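Carbohydrate kinase, FGGY (Novosphingobium aromaticivorans, PDB 3H6E) probably acts as a sugar kinase of the FGGY family, transferring a phosphate group from a nucleotide to a carbohydrate substrate that is not identified here. Local coordinates at residues 107-110 with 111-114; 134-137 with 138-142. All coordinates share one frame; numbering follows the deposited sequence.

Interaction 1: 107-110 with 111-114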
ATOM      1  N   ASP A 107      16.429  11.641  18.851  1.00 31.12           N
ATOM      2  CA  ASP A 107      17.727  11.892  18.240  1.00 32.74           C
ATOM      3  C   ASP A 107      17.628  11.752  16.728  1.00 31.84           C
ATOM      4  O   ASP A 107      18.140  12.587  15.980  1.00 31.31           O
ATOM      5  CB  ASP A 107      18.780  10.920  18.780  1.00 34.83           C
ATOM      6  CG  ASP A 107      19.124  11.180  20.234  1.00 37.38           C
ATOM      7  OD1 ASP A 107      18.288  11.784  20.942  1.00 38.23           O
ATOM      8  OD2 ASP A 107      20.227  10.781  20.666  1.00 38.51           O
ATOM      9  N   TYR A 108      16.969  10.688  16.282  1.00 30.85           N
ATOM     10  CA  TYR A 108      16.777  10.464  14.858  1.00 30.67           C
ATOM     11  C   TYR A 108      15.864  11.527  14.258  1.00 29.03           C
ATOM     12  O   TYR A 108      16.182  12.124  13.233  1.00 27.82           O
ATOM     13  CB  TYR A 108      16.206   9.071  14.596  1.00 28.21           C
ATOM     14  CG  TYR A 108      15.902   8.834  13.136  1.00 27.80           C
ATOM     15  CD1 TYR A 108      16.927   8.760  12.201  1.00 29.15           C
ATOM     16  CD2 TYR A 108      14.592   8.689  12.691  1.00 25.72           C
ATOM     17  CE1 TYR A 108      16.660   8.547  10.861  1.00 28.27           C
ATOM     18  CE2 TYR A 108      14.314   8.474  11.353  1.00 24.68           C
ATOM     19  CZ  TYR A 108      15.352   8.406  10.443  1.00 26.60           C
ATOM     20  OH  TYR A 108      15.086   8.196   9.109  1.00 26.90           O
ATOM     21  N   ARG A 109      14.733  11.762  14.914  1.00 28.31           N
ATOM     22  CA  ARG A 109      13.737  12.709  14.418  1.00 30.27           C
ATOM     23  C   ARG A 109      14.315  14.087  14.098  1.00 30.73           C
ATOM     24  O   ARG A 109      13.845  14.760  13.180  1.00 30.11           O
ATOM     25  CB  ARG A 109      12.595  12.861  15.426  1.00 27.77           C
ATOM     26  CG  ARG A 109      11.581  11.749  15.378  1.00 28.35           C
ATOM     27  CD  ARG A 109      10.756  11.817  14.117  1.00 27.26           C
ATOM     28  NE  ARG A 109       9.929  10.626  13.951  1.00 28.52           N
ATOM     29  CZ  ARG A 109       8.790  10.412  14.601  1.00 26.94           C
ATOM     30  NH1 ARG A 109       8.348  11.310  15.469  1.00 23.74           N
ATOM     31  NH2 ARG A 109       8.100   9.298  14.385  1.00 24.75           N
ATOM     32  N   SER A 110      15.324  14.507  14.855  1.00 30.32           N
ATOM     33  CA  SER A 110      15.841  15.872  14.741  1.00 32.82           C
ATOM     34  C   SER A 110      16.924  16.006  13.677  1.00 30.77           C
ATOM     35  O   SER A 110      17.487  17.083  13.487  1.00 31.94           O
ATOM     36  CB  SER A 110      16.352  16.386  16.097  1.00 33.67           C
ATOM     37  OG  SER A 110      17.352  15.534  16.634  1.00 35.06           O
ATOM     38  N   GLN A 111      17.199  14.915  12.974  1.00 30.35           N
ATOM     39  CA  GLN A 111      18.267  14.900  11.981  1.00 30.02           C
ATOM     40  C   GLN A 111      17.762  14.456  10.595  1.00 28.54           C
ATOM     41  O   GLN A 111      18.534  14.340   9.643  1.00 27.94           O
ATOM     42  CB  GLN A 111      19.437  14.047  12.500  1.00 29.30           C
ATOM     43  CG  GLN A 111      20.295  13.382  11.456  1.00 28.68           C
ATOM     44  CD  GLN A 111      19.707  12.070  10.993  1.00 31.21           C
ATOM     45  OE1 GLN A 111      18.557  11.749  11.299  1.00 30.43           O
ATOM     46  NE2 GLN A 111      20.492  11.301  10.255  1.00 32.12           N
ATOM     47  N   ARG A 112      16.452  14.245  10.488  1.00 27.68           N
ATOM     48  CA  ARG A 112      15.821  13.868   9.222  1.00 25.91           C
ATOM     49  C   ARG A 112      15.820  15.004   8.189  1.00 26.14           C
ATOM     50  O   ARG A 112      15.922  16.184   8.540  1.00 25.01           O
ATOM     51  CB  ARG A 112      14.385  13.398   9.471  1.00 26.81           C
ATOM     52  CG  ARG A 112      14.277  12.050  10.176  1.00 26.45           C
ATOM     53  CD  ARG A 112      12.853  11.786  10.661  1.00 25.23           C
ATOM     54  NE  ARG A 112      11.964  11.290   9.609  1.00 25.37           N
ATOM     55  CZ  ARG A 112      11.065  12.027   8.958  1.00 25.91           C
ATOM     56  NH1 ARG A 112      10.921  13.316   9.233  1.00 25.85           N
ATOM     57  NH2 ARG A 112      10.301  11.471   8.025  1.00 23.56           N
ATOM     58  N   ASP A 113      15.708  14.637   6.915  1.00 24.17           N
ATOM     59  CA  ASP A 113      15.601  15.614   5.835  1.00 23.87           C
ATOM     60  C   ASP A 113      14.213  16.245   5.843  1.00 24.01           C
ATOM     61  O   ASP A 113      13.305  15.723   6.477  1.00 24.35           O
ATOM     62  CB  ASP A 113      15.857  14.948   4.482  1.00 24.41           C
ATOM     63  CG  ASP A 113      17.319  14.680   4.233  1.00 24.84           C
ATOM     64  OD1 ASP A 113      18.160  15.358   4.848  1.00 28.31           O
ATOM     65  OD2 ASP A 113      17.629  13.793   3.415  1.00 26.45           O
ATOM     66  N   PRO A 114      14.045  17.375   5.138  1.00 24.25           N
ATOM     67  CA  PRO A 114      12.732  18.027   5.103  1.00 23.92           C
ATOM     68  C   PRO A 114      11.738  17.187   4.300  1.00 23.97           C
ATOM     69  O   PRO A 114      12.141  16.498   3.363  1.00 23.47           O
ATOM     70  CB  PRO A 114      13.009  19.349   4.368  1.00 23.57           C
ATOM     71  CG  PRO A 114      14.498  19.502   4.346  1.00 22.19           C
ATOM     72  CD  PRO A 114      15.044  18.111   4.347  1.00 23.99           C
TER
HETATM   73  O   HOH W   1      11.759  14.985  11.730  1.00 25.57           O
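Two torsions bring Y108 and R112 together at the end of helix 102-109. In Y108, CG stands opposite the backbone N (chi1 176°), which swings the phenol along the helix toward the residues that follow; in R112 the chain runs out straight past CG and then bends at chi3 (81°), so that CG and CD pass by the ring before the guanidinium turns off. The evidence for a CH-pi contact is direct: R112 CG lies 4.0 Å from the centroid of the Y108 ring, over one face and displaced toward the rim. R112 CD follows at 3.7 Å from CE2 of Y108. The guanidinium does not stack on the phenol, since the two planes are 74° apart and CE2 meets the guanidinium at its edge.

The backbone supports the turn. Q111 N, three residues on, donates to Y108 O at 3.0 Å, a fairly straight bond whose donor sits above the carbonyl plane; it closes the turn as the helix ends. R109 runs beside R112, their CD atoms 4.0 Å apart. A water joins the same two residues, donating to R109 O at 2.6 Å and accepting from R112 NH1 at 3.1 Å, so the final helical carbonyl is tied to the arginine.

Beyond the segments, D176 takes both polar ends: its OD2 is hydrogen-bonded to Y108 OH and its OD1 forms a salt bridge with R112 NH2, which also bonds to S120 O. The chemistry therefore implies an arginine fixed by its aliphatic stem on an aromatic face and by its charged end on a carboxylate; D176 probably balances the charge of R112, which would ease the approach of R109 NE, 4.8 Å from R112 NE.

Interaction 2: 134-137 with 138-142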
ATOM      1  N   TRP A 134      18.760   3.740  12.116  1.00 26.78           N
ATOM      2  CA  TRP A 134      19.302   4.598  13.164  1.00 27.98           C
ATOM      3  C   TRP A 134      19.548   3.799  14.436  1.00 28.17           C
ATOM      4  O   TRP A 134      20.648   3.803  14.987  1.00 27.97           O
ATOM      5  CB  TRP A 134      18.336   5.744  13.458  1.00 28.02           C
ATOM      6  CG  TRP A 134      18.855   6.736  14.451  1.00 30.01           C
ATOM      7  CD1 TRP A 134      18.610   6.759  15.796  1.00 29.85           C
ATOM      8  CD2 TRP A 134      19.706   7.855  14.179  1.00 30.09           C
ATOM      9  NE1 TRP A 134      19.255   7.821  16.374  1.00 30.59           N
ATOM     10  CE2 TRP A 134      19.938   8.510  15.405  1.00 32.13           C
ATOM     11  CE3 TRP A 134      20.297   8.368  13.019  1.00 29.17           C
ATOM     12  CZ2 TRP A 134      20.735   9.652  15.503  1.00 31.23           C
ATOM     13  CZ3 TRP A 134      21.083   9.502  13.119  1.00 29.44           C
ATOM     14  CH2 TRP A 134      21.296  10.133  14.351  1.00 30.98           C
ATOM     15  N   TRP A 135      18.507   3.114  14.893  1.00 27.77           N
ATOM     16  CA  TRP A 135      18.582   2.296  16.094  1.00 28.49           C
ATOM     17  C   TRP A 135      19.606   1.185  15.923  1.00 29.86           C
ATOM     18  O   TRP A 135      20.527   1.052  16.725  1.00 30.75           O
ATOM     19  CB  TRP A 135      17.207   1.708  16.412  1.00 29.80           C
ATOM     20  CG  TRP A 135      17.099   1.114  17.772  1.00 32.11           C
ATOM     21  CD1 TRP A 135      17.860   1.416  18.865  1.00 31.95           C
ATOM     22  CD2 TRP A 135      16.145   0.137  18.204  1.00 34.43           C
ATOM     23  NE1 TRP A 135      17.452   0.674  19.945  1.00 32.55           N
ATOM     24  CE2 TRP A 135      16.397  -0.117  19.568  1.00 33.38           C
ATOM     25  CE3 TRP A 135      15.107  -0.552  17.569  1.00 33.09           C
ATOM     26  CZ2 TRP A 135      15.651  -1.033  20.307  1.00 32.36           C
ATOM     27  CZ3 TRP A 135      14.368  -1.460  18.304  1.00 34.57           C
ATOM     28  CH2 TRP A 135      14.644  -1.693  19.659  1.00 34.31           C
ATOM     29  N   LEU A 136      19.449   0.398  14.865  1.00 31.01           N
ATOM     30  CA  LEU A 136      20.370  -0.698  14.578  1.00 31.75           C
ATOM     31  C   LEU A 136      21.840  -0.276  14.628  1.00 31.07           C
ATOM     32  O   LEU A 136      22.702  -1.060  15.017  1.00 33.37           O
ATOM     33  CB  LEU A 136      20.043  -1.331  13.223  1.00 30.62           C
ATOM     34  CG  LEU A 136      18.821  -2.250  13.217  1.00 30.74           C
ATOM     35  CD1 LEU A 136      18.459  -2.660  11.802  1.00 28.58           C
ATOM     36  CD2 LEU A 136      19.072  -3.473  14.088  1.00 32.74           C
ATOM     37  N   ASP A 137      22.123   0.960  14.230  1.00 29.87           N
ATOM     38  CA  ASP A 137      23.488   1.471  14.265  1.00 31.25           C
ATOM     39  C   ASP A 137      24.017   1.503  15.697  1.00 34.54           C
ATOM     40  O   ASP A 137      25.227   1.476  15.917  1.00 36.33           O
ATOM     41  CB  ASP A 137      23.574   2.863  13.629  1.00 30.60           C
ATOM     42  CG  ASP A 137      23.849   2.811  12.128  1.00 32.03           C
ATOM     43  OD1 ASP A 137      24.232   1.733  11.623  1.00 31.71           O
ATOM     44  OD2 ASP A 137      23.693   3.852  11.452  1.00 31.30           O
ATOM     45  N   GLN A 138      23.103   1.550  16.665  1.00 33.22           N
ATOM     46  CA  GLN A 138      23.468   1.535  18.081  1.00 32.18           C
ATOM     47  C   GLN A 138      23.623   0.117  18.622  1.00 34.47           C
ATOM     48  O   GLN A 138      24.593  -0.185  19.316  1.00 33.69           O
ATOM     49  CB  GLN A 138      22.425   2.274  18.919  1.00 33.45           C
ATOM     50  CG  GLN A 138      22.465   3.784  18.800  1.00 35.19           C
ATOM     51  CD  GLN A 138      21.906   4.468  20.035  1.00 40.22           C
ATOM     52  OE1 GLN A 138      21.989   5.690  20.175  1.00 43.12           O
ATOM     53  NE2 GLN A 138      21.341   3.680  20.948  1.00 37.66           N
ATOM     54  N   LEU A 139      22.661  -0.747  18.304  1.00 34.90           N
ATOM     55  CA  LEU A 139      22.631  -2.108  18.834  1.00 34.77           C
ATOM     56  C   LEU A 139      23.680  -3.016  18.193  1.00 35.58           C
ATOM     57  O   LEU A 139      24.175  -3.951  18.822  1.00 33.97           O
ATOM     58  CB  LEU A 139      21.243  -2.722  18.636  1.00 34.81           C
ATOM     59  CG  LEU A 139      20.024  -1.875  19.001  1.00 34.87           C
ATOM     60  CD1 LEU A 139      18.766  -2.478  18.402  1.00 30.91           C
ATOM     61  CD2 LEU A 139      19.890  -1.725  20.510  1.00 35.07           C
ATOM     62  N   HIS A 140      23.998  -2.752  16.932  1.00 34.97           N
ATOM     63  CA  HIS A 140      24.936  -3.590  16.198  1.00 36.51           C
ATOM     64  C   HIS A 140      25.820  -2.736  15.302  1.00 36.61           C
ATOM     65  O   HIS A 140      25.838  -2.919  14.083  1.00 35.42           O
ATOM     66  CB  HIS A 140      24.178  -4.626  15.366  1.00 38.15           C
ATOM     67  CG  HIS A 140      23.262  -5.494  16.172  1.00 39.52           C
ATOM     68  ND1 HIS A 140      21.894  -5.493  16.004  1.00 40.87           N
ATOM     69  CD2 HIS A 140      23.519  -6.382  17.160  1.00 40.36           C
ATOM     70  CE1 HIS A 140      21.348  -6.351  16.846  1.00 41.03           C
ATOM     71  NE2 HIS A 140      22.313  -6.904  17.562  1.00 40.56           N
ATOM     72  N   PRO A 141      26.564  -1.802  15.916  1.00 37.27           N
ATOM     73  CA  PRO A 141      27.373  -0.798  15.212  1.00 38.68           C
ATOM     74  C   PRO A 141      28.262  -1.399  14.130  1.00 39.03           C
ATOM     75  O   PRO A 141      28.252  -0.922  12.995  1.00 40.02           O
ATOM     76  CB  PRO A 141      28.235  -0.201  16.328  1.00 39.80           C
ATOM     77  CG  PRO A 141      27.429  -0.406  17.565  1.00 37.46           C
ATOM     78  CD  PRO A 141      26.721  -1.709  17.378  1.00 35.20           C
ATOM     79  N   ASP A 142      29.014  -2.439  14.481  1.00 40.17           N
ATOM     80  CA  ASP A 142      29.962  -3.048  13.554  1.00 40.80           C
ATOM     81  C   ASP A 142      29.254  -3.819  12.448  1.00 38.96           C
ATOM     82  O   ASP A 142      29.565  -3.661  11.265  1.00 38.02           O
ATOM     83  CB  ASP A 142      30.928  -3.969  14.306  1.00 44.40           C
ATOM     84  CG  ASP A 142      31.673  -3.249  15.418  1.00 44.71           C
ATOM     85  OD1 ASP A 142      32.266  -3.933  16.280  1.00 48.94           O
ATOM     86  OD2 ASP A 142      31.663  -1.999  15.435  1.00 43.68           O
TER
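W134 meets Q138 through the backbone alone, its O lying 3.7 Å from Q138 N, while its indole is directed to helix 102-109. W135 carries the main side-chain contact. Its CG is anti to the backbone N (chi1 -167°), which lays the indole along the helix beneath L139; CD1 of L139 sits 3.6 Å from the centroid of the five-membered ring, only 13° off the normal, a CH-pi contact over the face. The other methyl, L139 CD2, comes to 3.5 Å from W135 NE1. W135 O takes two donors, Q138 N at 2.6 Å and L139 N at 3.2 Å, the latter in the carbonyl plane. An alanine at W135 would keep this backbone pair but is likely to strip L139 of its aromatic platform, opening a gap between the leucine and V104 of helix 102-109.

L136 O accepts H140 N at 2.9 Å, and L136 CD2 reaches the imidazole edge 4.0 Å from ND1. At D137 the backbone O receives a CA-H...O contact from P141 CA (3.2 Å), while the carboxylate turns to W194 NE1 and R197. H140 leaves helical angles and serves as N-cap of the next helix, P141 being its first residue: the arrangement is a helix-helix junction, where helix 129-139 ends and helix 141-145 starts after a single linking residue.

In the fold
Interaction 1 precedes interaction 2 along the chain, and their centres are about 17 Å apart. The first closes helix 102-109 and leads to helix 115-118; the second closes helix 129-139 and opens helix 141-145. They nevertheless touch, because W134 of helix 129-139 packs against the end of helix 102-109: CE3 of W134 lies 3.5 Å from CD1 of Y108, with the two ring planes about 50° apart. Both fall within the range assigned to the FGGY N-terminal domain and lie on the same side of the chain's centre, 24 and 28 Å from it. At this periphery W134, against Y108, D107 and Q111, joins one helix end to another helix's body, with 115-118 between in sequence.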